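Local coordinates for protein N-acetylmuramoyl-L-alanine amidase (Mycobacteroides abscessus, PDB 7AGL) that probably cleaves the amide bond between N-acetylmuramic acid and L-alanine in peptidoglycan, as a zinc-dependent amidase of the mycobacterial cell wall, at residues L60-Q65 and Q205-G210. Residues are numbered along the deposited sequence; the frame is centred on the assembly and turned at random.
Sequences LLIRQQ and QAVVQG
I62 meets both V207 and V208, one with each branch of its side chain. Its longer branch runs beside the backbone N (chi1 -65°) and carries CD1 across to V207, where I62 CD1 lies 3.8 Å from V207 CG1. The two side chains are roughly perpendicular there. The short branch serves the other valine: I62 CG2 sits 3.9 Å from V208 CG2, and the two side chains lie alongside each other, pointing opposite ways. The CA atoms of I62 and V208 are the nearest pair across the two segments, 6.3 Å apart. All three aliphatic residues are buried.

One turn on, Q65 reaches over with an extended chain. It has two conformers; the amide contacts belong to the one described here, and the position of the amide is less certain. In this conformer CB and the amide pack against V208, and Q65 OE1 comes within 3.4 Å of V208 CG2. The amide also rests on the aliphatic part of Q205. The amide planes of the two glutamines are steeply inclined. No hydrogen bond joins the segments in this conformer, so the contact is van der Waals packing. The amide of Q205 turns to its own helix, where NE2 bonds to S201 OG.

A204 extends the surface under I62 and Q65, and L69 adds to the cover of V208. V207 also packs on M141 and L145 of helix 132-147.

The axes of 60-65 and 205-210 approach to 9.3 Å and cross at -49°. This is helix-helix packing between 51-68 and the C-terminal helix 197-215, part of the helical layer flanking the mixed sheet in the alpha/beta fold of zinc-dependent amidases.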
# COMPACT_ATOMS: atom_id res chain seq x y z
N LEU A 60 7.41 4.22 7.55
CA LEU A 60 7.91 4.76 8.82
C LEU A 60 7.48 6.22 8.99
O LEU A 60 7.14 6.64 10.10
CB LEU A 60 9.44 4.65 8.91
CG LEU A 60 10.02 3.23 8.93
CD1 LEU A 60 11.52 3.31 9.10
CD2 LEU A 60 9.39 2.42 10.04
N LEU A 61 7.49 6.99 7.91
CA LEU A 61 7.08 8.38 7.99
C LEU A 61 5.58 8.51 8.21
O LEU A 61 5.14 9.36 9.00
CB LEU A 61 7.51 9.13 6.72
CG LEU A 61 9.02 9.19 6.47
CD1 LEU A 61 9.27 9.77 5.09
CD2 LEU A 61 9.74 10.02 7.54
N ILE A 62 4.79 7.67 7.53
CA ILE A 62 3.34 7.65 7.78
C ILE A 62 3.06 7.34 9.25
O ILE A 62 2.25 8.01 9.90
CB ILE A 62 2.65 6.63 6.86
CG1 ILE A 62 2.78 7.06 5.39
CG2 ILE A 62 1.18 6.51 7.23
CD1 ILE A 62 2.40 5.95 4.42
N ARG A 63 3.72 6.30 9.78
CA ARG A 63 3.48 5.89 11.17
C ARG A 63 3.77 7.02 12.13
O ARG A 63 2.98 7.30 13.04
CB ARG A 63 4.32 4.66 11.54
CG ARG A 63 3.81 4.01 12.85
CD ARG A 63 4.83 3.79 13.99
NE ARG A 63 5.94 4.74 14.06
CZ ARG A 63 6.09 5.69 14.98
NH1 ARG A 63 5.19 5.87 15.93
NH2 ARG A 63 7.17 6.48 14.95
N GLN A 64 4.91 7.69 11.95
CA GLN A 64 5.29 8.77 12.84
C GLN A 64 4.24 9.89 12.83
O GLN A 64 3.89 10.43 13.89
CB GLN A 64 6.66 9.30 12.42
CG GLN A 64 7.28 10.30 13.38
CD GLN A 64 8.55 10.92 12.81
OE1 GLN A 64 8.85 10.76 11.62
NE2 GLN A 64 9.29 11.64 13.65
N GLN A 65 3.74 10.25 11.65
CA GLN A 65 2.74 11.31 11.56
C GLN A 65 1.43 10.89 12.22
O GLN A 65 0.81 11.68 12.94
CB GLN A 65 2.52 11.70 10.10
CG GLN A 65 3.76 12.24 9.40
CD GLN A 65 3.55 12.44 7.90
OE1 GLN A 65 2.45 12.75 7.45
NE2 GLN A 65 4.62 12.27 7.13
N GLN A 205 2.80 12.40 3.82
CA GLN A 205 1.83 13.40 4.25
C GLN A 205 0.53 13.25 3.49
O GLN A 205 -0.57 13.39 4.06
CB GLN A 205 2.39 14.80 4.05
CG GLN A 205 3.53 15.14 4.96
CD GLN A 205 4.08 16.51 4.67
OE1 GLN A 205 3.32 17.49 4.64
NE2 GLN A 205 5.38 16.59 4.42
N ALA A 206 0.63 12.97 2.19
CA ALA A 206 -0.57 12.85 1.36
C ALA A 206 -1.38 11.63 1.75
O ALA A 206 -2.61 11.70 1.85
CB ALA A 206 -0.17 12.78 -0.12
N VAL A 207 -0.71 10.49 1.98
CA VAL A 207 -1.40 9.30 2.46
C VAL A 207 -2.08 9.59 3.79
O VAL A 207 -3.24 9.20 4.01
CB VAL A 207 -0.42 8.13 2.56
CG1 VAL A 207 -1.05 6.92 3.28
CG2 VAL A 207 0.05 7.74 1.15
N VAL A 208 -1.38 10.26 4.71
CA VAL A 208 -1.98 10.60 6.00
C VAL A 208 -3.23 11.45 5.80
O VAL A 208 -4.24 11.23 6.47
CB VAL A 208 -0.94 11.28 6.91
CG1 VAL A 208 -1.62 11.92 8.11
CG2 VAL A 208 0.09 10.25 7.38
N GLN A 209 -3.17 12.44 4.90
CA GLN A 209 -4.37 13.24 4.62
C GLN A 209 -5.53 12.36 4.16
O GLN A 209 -6.68 12.57 4.56
CB GLN A 209 -4.06 14.32 3.59
CG GLN A 209 -3.29 15.48 4.19
CD GLN A 209 -2.69 16.42 3.15
OE1 GLN A 209 -2.70 16.14 1.95
NE2 GLN A 209 -2.15 17.53 3.63
N GLY A 210 -5.24 11.35 3.35
CA GLY A 210 -6.29 10.43 2.93
C GLY A 210 -6.85 9.61 4.08
O GLY A 210 -8.06 9.39 4.17